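Local coordinates for protein aminoglycoside N(6')acetyltransferase (Legionella pneumophila subsp. pneumophila, PDB 3F5B) that probably transfers an acetyl group from acetyl-coenzyme A to an amino group of its substrate, as a member of the GNAT acyltransferase family, at residues K22-L27 with I68-E73; I50-E55 with P62-W67; I74-L79 with V113-E118. All blocks are in the same frame, centred on the assembly; numbering follows the deposited sequence.

Contact 1: residues K22-L27 with I68-E73; sequences KSQHEL and IAYDNE
Gln24 reaches across to Ile68 and Tyr70, joining the start of the first helix of the GNAT fold to the second strand of its central sheet. It sits at the end of the 3-10 turn 22-24, where His25 N bonds to Lys22 O at 3.2 Å, just before helix 25-31 begins. A side chain with an aliphatic stem and a polar tip can serve two neighbours at once. With CG anti to the carbonyl carbon (chi1 -69°) and a bend at the next bond, the carboxamide is carried to the edge of the Tyr70 ring. There NE2 donates a short hydrogen bond, 2.6 Å, to Tyr70 OH. The bond is bent, its N-H...O angle being 138°, and the hydroxyl lies a little out of the amide plane. The amide meets the edge of the ring, its plane turned 46° from it. OE1, the other end of the carboxamide, accepts from the backbone N of Asn21, which fixes the amide's rotation and leaves NE2 turned to the tyrosine. The stem is served by Ile68, whose CD1 is 4.1 Å from Gln24 CG and whose CG2 stands over one face of the carboxamide, 3.9 Å from NE2. One turn further on, Leu27 supplies the apolar part. Pro75 of the next strand touches Leu27, Ile68 and Tyr70, so the helix rests on both strands of the hairpin. Leucine suits this place because its forked end meets the tip of the longer arm of Ile68, the side chains crossing nearly at right angles, with Leu27 CD2 3.8 Å from Ile68 CD1.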
loop_
_atom_site.group_PDB
_atom_site.type_symbol
_atom_site.label_atom_id
_atom_site.label_comp_id
_atom_site.label_asym_id
_atom_site.label_seq_id
_atom_site.Cartn_x
_atom_site.Cartn_y
_atom_site.Cartn_z
ATOM N N LYS A 22 12.978 -12.201 7.341
ATOM C CA LYS A 22 14.307 -11.612 7.526
ATOM C C LYS A 22 15.192 -11.674 6.304
ATOM O O LYS A 22 16.075 -10.849 6.151
ATOM C CB LYS A 22 15.063 -12.272 8.687
ATOM C CG LYS A 22 14.651 -11.815 10.064
ATOM C CD LYS A 22 15.292 -12.729 11.120
ATOM C CE LYS A 22 15.378 -12.054 12.476
ATOM N NZ LYS A 22 16.161 -10.775 12.386
ATOM N N SER A 23 14.985 -12.663 5.447
ATOM C CA SER A 23 15.883 -12.836 4.321
ATOM C C SER A 23 15.703 -11.740 3.274
ATOM O O SER A 23 16.548 -11.585 2.397
ATOM C CB SER A 23 15.721 -14.217 3.697
ATOM O OG SER A 23 14.449 -14.304 3.112
ATOM N N GLN A 24 14.617 -10.975 3.375
ATOM C CA GLN A 24 14.320 -9.917 2.414
ATOM C C GLN A 24 14.569 -8.547 3.014
ATOM O O GLN A 24 14.323 -7.539 2.367
ATOM C CB GLN A 24 12.871 -10.029 1.949
ATOM C CG GLN A 24 12.598 -11.246 1.083
ATOM C CD GLN A 24 11.294 -11.941 1.419
ATOM O OE1 GLN A 24 10.749 -11.810 2.530
ATOM N NE2 GLN A 24 10.766 -12.688 0.445
ATOM N N HIS A 25 15.034 -8.517 4.259
ATOM C CA HIS A 25 15.230 -7.271 4.982
ATOM C C HIS A 25 16.159 -6.275 4.245
ATOM O O HIS A 25 15.778 -5.115 3.991
ATOM C CB HIS A 25 15.791 -7.547 6.388
ATOM C CG HIS A 25 15.579 -6.418 7.357
ATOM N ND1 HIS A 25 15.915 -6.510 8.691
ATOM C CD2 HIS A 25 15.065 -5.173 7.184
ATOM C CE1 HIS A 25 15.615 -5.376 9.300
ATOM N NE2 HIS A 25 15.096 -4.547 8.408
ATOM N N GLU A 26 17.367 -6.733 3.903
ATOM C CA GLU A 26 18.330 -5.872 3.248
ATOM C C GLU A 26 17.852 -5.421 1.869
ATOM O O GLU A 26 18.045 -4.260 1.507
ATOM C CB GLU A 26 19.726 -6.513 3.225
ATOM C CG GLU A 26 20.204 -6.802 4.660
ATOM C CD GLU A 26 21.676 -7.022 4.789
ATOM O OE1 GLU A 26 22.338 -7.467 3.800
ATOM O OE2 GLU A 26 22.173 -6.756 5.899
ATOM N N LEU A 27 17.185 -6.317 1.132
ATOM C CA LEU A 27 16.556 -5.945 -0.156
ATOM C C LEU A 27 15.650 -4.722 -0.040
ATOM O O LEU A 27 15.764 -3.753 -0.825
ATOM C CB LEU A 27 15.781 -7.128 -0.765
ATOM C CG LEU A 27 14.892 -6.848 -1.996
ATOM C CD1 LEU A 27 15.710 -6.487 -3.207
ATOM C CD2 LEU A 27 13.976 -8.031 -2.316
ATOM N N ILE A 68 5.728 -7.979 0.699
ATOM C CA ILE A 68 6.537 -7.903 -0.521
ATOM C C ILE A 68 5.693 -8.500 -1.669
ATOM O O ILE A 68 5.013 -9.516 -1.478
ATOM C CB ILE A 68 7.952 -8.580 -0.322
ATOM C CG1 ILE A 68 8.871 -8.444 -1.561
ATOM C CG2 ILE A 68 7.866 -10.053 0.126
ATOM C CD1 ILE A 68 10.371 -8.655 -1.162
ATOM N N ALA A 69 5.729 -7.859 -2.834
ATOM C CA ALA A 69 5.017 -8.347 -4.037
ATOM C C ALA A 69 6.021 -8.969 -4.974
ATOM O O ALA A 69 7.108 -8.392 -5.181
ATOM C CB ALA A 69 4.328 -7.183 -4.737
ATOM N N TYR A 70 5.646 -10.105 -5.575
ATOM C CA TYR A 70 6.496 -10.846 -6.496
ATOM C C TYR A 70 5.838 -10.946 -7.873
ATOM O O TYR A 70 4.621 -11.080 -7.962
ATOM C CB TYR A 70 6.719 -12.279 -5.987
ATOM C CG TYR A 70 7.807 -12.361 -4.955
ATOM C CD1 TYR A 70 7.566 -11.999 -3.623
ATOM C CD2 TYR A 70 9.085 -12.760 -5.314
ATOM C CE1 TYR A 70 8.590 -12.058 -2.662
ATOM C CE2 TYR A 70 10.109 -12.821 -4.377
ATOM C CZ TYR A 70 9.849 -12.469 -3.058
ATOM O OH TYR A 70 10.886 -12.543 -2.155
ATOM N N ASP A 71 6.662 -10.888 -8.921
ATOM C CA ASP A 71 6.233 -11.224 -10.270
ATOM C C ASP A 71 7.035 -12.498 -10.582
ATOM O O ASP A 71 8.223 -12.423 -10.888
ATOM C CB ASP A 71 6.594 -10.081 -11.213
ATOM C CG ASP A 71 6.228 -10.369 -12.657
ATOM O OD1 ASP A 71 5.252 -11.127 -12.906
ATOM O OD2 ASP A 71 6.921 -9.821 -13.531
ATOM N N ASN A 72 6.390 -13.657 -10.430
ATOM C CA ASN A 72 7.085 -14.953 -10.409
ATOM C C ASN A 72 8.207 -14.927 -9.372
ATOM O O ASN A 72 7.958 -14.636 -8.190
ATOM C CB ASN A 72 7.601 -15.311 -11.808
ATOM C CG ASN A 72 6.478 -15.598 -12.775
ATOM O OD1 ASN A 72 5.387 -16.040 -12.364
ATOM N ND2 ASN A 72 6.724 -15.359 -14.075
ATOM N N GLU A 73 9.444 -15.142 -9.811
ATOM C CA GLU A 73 10.589 -15.082 -8.911
ATOM C C GLU A 73 11.085 -13.663 -8.582
ATOM O O GLU A 73 11.972 -13.518 -7.778
ATOM C CB GLU A 73 11.767 -15.947 -9.427
ATOM C CG GLU A 73 11.629 -16.499 -10.878
ATOM C CD GLU A 73 11.752 -15.439 -11.993
ATOM O OE1 GLU A 73 10.690 -14.983 -12.473
ATOM O OE2 GLU A 73 12.900 -15.087 -12.410
#

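Contact 2: residues I50-E55 with P62-W67; sequences IKDLHE and PWATHW
The carboxylate of Asp52 and the imidazole of His66 form a His-carboxylate hydrogen bond that ties helix 43-57 of the GNAT fold to the beginning of strand 65-71. His66 NE2 donates to Asp52 OD2 at 2.8 Å along a nearly straight line, with the oxygen in the plane of the ring. The carboxylate is turned 37° from that plane, and OD2 is met on its anti side, a little out of the carboxylate plane. The chain leading into the strand takes the syn sides. Trp63 N points almost straight at the syn lone pair of OD1, 2.7 Å away, and Ala64 N comes to the syn side of OD2, somewhat out of plane, at 3.1 Å through a more bent bond. A short aspartate suits this place: with CG anti to the backbone N (chi1 -155°), OD1 faces the loop and OD2 lies between the loop and His66, and three N-H groups satisfy a buried carboxylate. Those bonds would be expected to favour its ionised form.

Leu53, the next residue of the helix, covers one face of the imidazole instead of its edge. Its CA stands 3.9 Å from the ring centroid, 17° off the normal, a CH-pi contact, and its side chain crosses the histidine obliquely. Histidine suits the junction because both ring nitrogens find a partner: ND1 is hydrogen-bonded to Tyr78 OH on the adjoining strand. Toward the end of the helix, Glu55 CB rests beside the proline, 3.8 Å from Pro62 N, while its OE1 accepts from Lys61 N. The CD1 branch of Leu53 also touches the imidazole, 3.6 Å from His66 ND1.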
loop_
_atom_site.group_PDB
_atom_site.type_symbol
_atom_site.label_atom_id
_atom_site.label_comp_id
_atom_site.label_asym_id
_atom_site.label_seq_id
_atom_site.Cartn_x
_atom_site.Cartn_y
_atom_site.Cartn_z
ATOM N N ILE A 50 11.599 2.320 8.785
ATOM C CA ILE A 50 12.725 1.476 9.121
ATOM C C ILE A 50 12.528 0.827 10.491
ATOM O O ILE A 50 12.717 -0.368 10.618
ATOM C CB ILE A 50 14.057 2.285 9.059
ATOM C CG1 ILE A 50 14.401 2.642 7.604
ATOM C CG2 ILE A 50 15.210 1.558 9.765
ATOM C CD1 ILE A 50 15.660 3.515 7.462
ATOM N N LYS A 51 12.138 1.625 11.495
ATOM C CA LYS A 51 11.837 1.126 12.834
ATOM C C LYS A 51 10.773 0.038 12.805
ATOM O O LYS A 51 10.965 -1.025 13.395
ATOM C CB LYS A 51 11.382 2.275 13.749
ATOM C CG LYS A 51 10.937 1.865 15.181
ATOM C CD LYS A 51 11.041 3.034 16.194
ATOM C CE LYS A 51 10.671 2.567 17.620
ATOM N NZ LYS A 51 11.236 3.451 18.693
ATOM N N ASP A 52 9.660 0.288 12.116
ATOM C CA ASP A 52 8.546 -0.650 12.201
ATOM C C ASP A 52 8.887 -1.945 11.489
ATOM O O ASP A 52 8.468 -3.012 11.920
ATOM C CB ASP A 52 7.229 -0.093 11.641
ATOM C CG ASP A 52 6.005 -0.769 12.269
ATOM O OD1 ASP A 52 5.807 -0.583 13.489
ATOM O OD2 ASP A 52 5.245 -1.481 11.561
ATOM N N LEU A 53 9.649 -1.848 10.399
ATOM C CA LEU A 53 10.019 -3.031 9.639
ATOM C C LEU A 53 10.874 -3.926 10.516
ATOM O O LEU A 53 10.712 -5.156 10.524
ATOM C CB LEU A 53 10.740 -2.658 8.331
ATOM C CG LEU A 53 11.183 -3.797 7.419
ATOM C CD1 LEU A 53 9.989 -4.582 6.873
ATOM C CD2 LEU A 53 12.016 -3.257 6.262
ATOM N N HIS A 54 11.785 -3.303 11.246
ATOM C CA HIS A 54 12.612 -4.005 12.209
ATOM C C HIS A 54 11.790 -4.710 13.317
ATOM O O HIS A 54 12.062 -5.883 13.649
ATOM C CB HIS A 54 13.602 -3.030 12.829
ATOM C CG HIS A 54 14.682 -3.702 13.612
ATOM N ND1 HIS A 54 14.504 -4.147 14.908
ATOM C CD2 HIS A 54 15.955 -4.015 13.278
ATOM C CE1 HIS A 54 15.621 -4.699 15.338
ATOM N NE2 HIS A 54 16.517 -4.628 14.369
ATOM N N GLU A 55 10.799 -4.009 13.881
ATOM C CA GLU A 55 9.927 -4.600 14.922
ATOM C C GLU A 55 9.172 -5.823 14.379
ATOM O O GLU A 55 9.128 -6.894 15.000
ATOM C CB GLU A 55 8.924 -3.576 15.450
ATOM C CG GLU A 55 9.532 -2.429 16.257
ATOM C CD GLU A 55 10.171 -2.908 17.552
ATOM O OE1 GLU A 55 9.499 -3.607 18.347
ATOM O OE2 GLU A 55 11.354 -2.588 17.757
ATOM N N PRO A 62 5.322 -4.491 16.258
ATOM C CA PRO A 62 5.127 -3.642 15.075
ATOM C C PRO A 62 3.731 -3.005 15.085
ATOM O O PRO A 62 2.805 -3.580 15.641
ATOM C CB PRO A 62 5.300 -4.627 13.910
ATOM C CG PRO A 62 4.962 -5.980 14.489
ATOM C CD PRO A 62 5.413 -5.930 15.929
ATOM N N TRP A 63 3.589 -1.828 14.498
ATOM C CA TRP A 63 2.282 -1.190 14.328
ATOM C C TRP A 63 1.555 -1.696 13.073
ATOM O O TRP A 63 0.325 -1.661 13.006
ATOM C CB TRP A 63 2.420 0.335 14.270
ATOM C CG TRP A 63 2.957 0.916 15.570
ATOM C CD1 TRP A 63 2.664 0.481 16.847
ATOM C CD2 TRP A 63 3.862 2.019 15.728
ATOM N NE1 TRP A 63 3.331 1.245 17.773
ATOM C CE2 TRP A 63 4.074 2.194 17.119
ATOM C CE3 TRP A 63 4.515 2.880 14.831
ATOM C CZ2 TRP A 63 4.913 3.187 17.634
ATOM C CZ3 TRP A 63 5.345 3.877 15.348
ATOM C CH2 TRP A 63 5.541 4.015 16.736
ATOM N N ALA A 64 2.309 -2.147 12.081
ATOM C CA ALA A 64 1.729 -2.512 10.780
ATOM C C ALA A 64 2.214 -3.888 10.313
ATOM O O ALA A 64 3.088 -4.469 10.936
ATOM C CB ALA A 64 2.065 -1.421 9.754
ATOM N N THR A 65 1.601 -4.420 9.259
ATOM C CA THR A 65 2.066 -5.639 8.573
ATOM C C THR A 65 2.877 -5.207 7.354
ATOM O O THR A 65 2.553 -4.198 6.701
ATOM C CB THR A 65 0.872 -6.503 8.117
ATOM O OG1 THR A 65 0.091 -6.830 9.263
ATOM C CG2 THR A 65 1.312 -7.789 7.506
ATOM N N HIS A 66 3.973 -5.909 7.115
ATOM C CA HIS A 66 4.915 -5.529 6.055
ATOM C C HIS A 66 4.935 -6.655 5.020
ATOM O O HIS A 66 5.078 -7.832 5.392
ATOM C CB HIS A 66 6.293 -5.280 6.655
ATOM C CG HIS A 66 6.321 -4.089 7.573
ATOM N ND1 HIS A 66 6.857 -2.876 7.196
ATOM C CD2 HIS A 66 5.805 -3.905 8.811
ATOM C CE1 HIS A 66 6.706 -2.008 8.187
ATOM N NE2 HIS A 66 6.068 -2.607 9.176
ATOM N N TRP A 67 4.760 -6.277 3.758
ATOM C CA TRP A 67 4.570 -7.207 2.654
ATOM C C TRP A 67 5.553 -6.940 1.523
ATOM O O TRP A 67 6.105 -5.818 1.374
ATOM C CB TRP A 67 3.160 -7.069 2.031
ATOM C CG TRP A 67 2.007 -7.167 2.956
ATOM C CD1 TRP A 67 1.479 -6.164 3.731
ATOM C CD2 TRP A 67 1.206 -8.318 3.185
ATOM N NE1 TRP A 67 0.361 -6.629 4.420
ATOM C CE2 TRP A 67 0.183 -7.949 4.103
ATOM C CE3 TRP A 67 1.237 -9.638 2.694
ATOM C CZ2 TRP A 67 -0.782 -8.860 4.557
ATOM C CZ3 TRP A 67 0.255 -10.529 3.127
ATOM C CH2 TRP A 67 -0.742 -10.138 4.045
#

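Contact 3: residues I74-L79 with V113-E118; sequences IPFAYL and VQMIHE
Met115 is the knob of this contact: its long side chain projects from the helix into a hollow lined by Phe76, Ala77 and Leu79 on the strand. The residue is a selenomethionine, so the atom at its bend is SE. The axes of strand 74-79 and helix 113-118 pass 11.5 Å apart at an angle of 66°, a gap that calls for a long side chain. CG leaves anti to the backbone N (chi1 -168°), which sends the chain out to the sheet, and bends at the next two torsions lay its end along the strand.

The floor of the hollow is Ala77, whose small methyl admits the bulky atom: CB and Met115 SE are 3.6 Å apart. One wall is the ring of Phe76. Its CE1 lies 3.7 Å from Met115 SE in an oblique Met-aromatic contact, while CZ touches Met115 CG at 3.8 Å. The other wall is Leu79, which slides past the methionine in the opposite direction until its CD2 meets Met115 CE at 3.8 Å.

Ala77 points its CB to the helix, and the Phe76 side chain, leaving the strand obliquely, still brings its ring end there. Two successive residues reach the same side because they form a beta bulge: Ala69 O pairs with Phe76 N and Ala69 N with Ala77 O. The ring of Phe76 is held in turn by a stack on Tyr106 and by Phe15.

Beside Met115, Gln114 NE2 donates to Glu118 OE2, one turn on, at 2.9 Å, and the glutamate also accepts from the backbone N of Arg14 and Phe15, tying the helix to the start of strand 15-19. This is one point in the packing of helix 109-123 on the central sheet of the GNAT fold, an alpha/beta layer.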
loop_
_atom_site.group_PDB
_atom_site.type_symbol
_atom_site.label_atom_id
_atom_site.label_comp_id
_atom_site.label_asym_id
_atom_site.label_seq_id
_atom_site.Cartn_x
_atom_site.Cartn_y
_atom_site.Cartn_z
ATOM N N ILE A 74 10.506 -12.636 -9.191
ATOM C CA ILE A 74 11.050 -11.292 -9.082
ATOM C C ILE A 74 10.304 -10.420 -8.041
ATOM O O ILE A 74 9.179 -10.016 -8.279
ATOM C CB ILE A 74 11.057 -10.611 -10.500
ATOM C CG1 ILE A 74 11.924 -11.416 -11.499
ATOM C CG2 ILE A 74 11.429 -9.130 -10.457
ATOM C CD1 ILE A 74 13.391 -11.560 -11.114
ATOM N N PRO A 75 10.947 -10.112 -6.894
ATOM C CA PRO A 75 10.337 -9.146 -5.964
ATOM C C PRO A 75 10.446 -7.722 -6.520
ATOM O O PRO A 75 11.457 -7.378 -7.128
ATOM C CB PRO A 75 11.172 -9.326 -4.683
ATOM C CG PRO A 75 12.609 -9.690 -5.240
ATOM C CD PRO A 75 12.313 -10.523 -6.495
ATOM N N PHE A 76 9.416 -6.901 -6.355
ATOM C CA PHE A 76 9.410 -5.603 -7.034
ATOM C C PHE A 76 8.708 -4.487 -6.261
ATOM O O PHE A 76 8.839 -3.323 -6.643
ATOM C CB PHE A 76 8.825 -5.718 -8.465
ATOM C CG PHE A 76 7.315 -5.902 -8.501
ATOM C CD1 PHE A 76 6.473 -4.808 -8.555
ATOM C CD2 PHE A 76 6.750 -7.174 -8.466
ATOM C CE1 PHE A 76 5.060 -4.953 -8.569
ATOM C CE2 PHE A 76 5.349 -7.350 -8.483
ATOM C CZ PHE A 76 4.503 -6.240 -8.514
ATOM N N ALA A 77 7.940 -4.823 -5.210
ATOM C CA ALA A 77 7.246 -3.789 -4.442
ATOM C C ALA A 77 7.206 -4.119 -2.968
ATOM O O ALA A 77 7.317 -5.288 -2.572
ATOM C CB ALA A 77 5.781 -3.588 -4.973
ATOM N N TYR A 78 6.979 -3.084 -2.170
ATOM C CA TYR A 78 6.922 -3.189 -0.720
ATOM C C TYR A 78 5.634 -2.478 -0.283
ATOM O O TYR A 78 5.354 -1.359 -0.723
ATOM C CB TYR A 78 8.158 -2.529 -0.128
ATOM C CG TYR A 78 8.185 -2.245 1.377
ATOM C CD1 TYR A 78 7.922 -3.245 2.311
ATOM C CD2 TYR A 78 8.562 -0.974 1.857
ATOM C CE1 TYR A 78 7.972 -2.974 3.715
ATOM C CE2 TYR A 78 8.640 -0.702 3.254
ATOM C CZ TYR A 78 8.338 -1.705 4.162
ATOM O OH TYR A 78 8.397 -1.448 5.517
ATOM N N LEU A 79 4.847 -3.173 0.537
ATOM C CA LEU A 79 3.539 -2.680 0.967
ATOM C C LEU A 79 3.450 -2.812 2.479
ATOM O O LEU A 79 4.051 -3.725 3.102
ATOM C CB LEU A 79 2.371 -3.411 0.268
ATOM C CG LEU A 79 2.440 -3.656 -1.256
ATOM C CD1 LEU A 79 3.277 -4.927 -1.586
ATOM C CD2 LEU A 79 1.047 -3.792 -1.886
ATOM N N VAL A 113 -1.998 -0.410 -10.971
ATOM C CA VAL A 113 -3.405 -0.606 -10.707
ATOM C C VAL A 113 -3.670 -2.109 -10.570
ATOM O O VAL A 113 -4.371 -2.560 -9.656
ATOM C CB VAL A 113 -4.303 0.050 -11.804
ATOM C CG1 VAL A 113 -5.766 -0.369 -11.626
ATOM C CG2 VAL A 113 -4.184 1.587 -11.734
ATOM N N GLN A 114 -3.089 -2.894 -11.463
ATOM C CA GLN A 114 -3.312 -4.317 -11.405
ATOM C C GLN A 114 -2.747 -4.849 -10.087
ATOM O O GLN A 114 -3.356 -5.675 -9.439
ATOM C CB GLN A 114 -2.652 -5.024 -12.586
ATOM C CG GLN A 114 -2.904 -6.549 -12.590
ATOM C CD GLN A 114 -2.281 -7.243 -13.785
ATOM O OE1 GLN A 114 -1.938 -6.594 -14.773
ATOM N NE2 GLN A 114 -2.135 -8.575 -13.707
HETATM N N MSE A 115 -1.568 -4.401 -9.713
HETATM C CA MSE A 115 -0.970 -4.893 -8.453
HETATM C C MSE A 115 -1.829 -4.527 -7.245
HETATM O O MSE A 115 -2.042 -5.366 -6.337
HETATM C CB MSE A 115 0.453 -4.377 -8.263
HETATM C CG MSE A 115 1.212 -5.098 -7.116
HETATM SE SE MSE A 115 2.403 -3.846 -6.209
HETATM C CE MSE A 115 1.040 -2.688 -5.529
ATOM N N ILE A 116 -2.297 -3.273 -7.224
ATOM C CA ILE A 116 -3.178 -2.829 -6.152
ATOM C C ILE A 116 -4.404 -3.743 -6.073
ATOM O O ILE A 116 -4.726 -4.266 -4.992
ATOM C CB ILE A 116 -3.616 -1.334 -6.340
ATOM C CG1 ILE A 116 -2.430 -0.381 -6.094
ATOM C CG2 ILE A 116 -4.848 -1.022 -5.463
ATOM C CD1 ILE A 116 -2.639 1.043 -6.592
ATOM N N HIS A 117 -5.073 -3.952 -7.207
ATOM C CA HIS A 117 -6.276 -4.784 -7.220
ATOM C C HIS A 117 -6.001 -6.223 -6.807
ATOM O O HIS A 117 -6.746 -6.803 -5.996
ATOM C CB HIS A 117 -6.984 -4.765 -8.562
ATOM C CG HIS A 117 -7.610 -3.443 -8.889
ATOM N ND1 HIS A 117 -8.140 -3.170 -10.127
ATOM C CD2 HIS A 117 -7.753 -2.313 -8.155
ATOM C CE1 HIS A 117 -8.604 -1.931 -10.140
ATOM N NE2 HIS A 117 -8.393 -1.394 -8.950
ATOM N N GLU A 118 -4.926 -6.791 -7.330
ATOM C CA GLU A 118 -4.594 -8.173 -6.938
ATOM C C GLU A 118 -4.215 -8.296 -5.462
ATOM O O GLU A 118 -4.522 -9.292 -4.809
ATOM C CB GLU A 118 -3.478 -8.717 -7.827
ATOM C CG GLU A 118 -3.930 -8.964 -9.286
ATOM C CD GLU A 118 -2.835 -9.648 -10.104
ATOM O OE1 GLU A 118 -1.773 -9.902 -9.513
ATOM O OE2 GLU A 118 -3.021 -9.925 -11.322
#

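In the fold
From the N terminus, the chain leaves strand 15-19 and opens contact 1 at 22-27, then runs through the helical part into 50-55. Contact 2 closes first, across the short connection to 62-67. Contact 1 closes next, at 68-73 on the same strand, and so encloses contact 2. Contact 3 opens at once at 74-79 and closes only at 113-118, after strand 94-101; it is in series with the others and crosses neither. Contacts 1 and 2 set helices 25-31 and 43-57 on one face of the sheet, and contact 3 sets helix 109-123 on the other. The neighbouring strands 65-71 and 74-84 join all three.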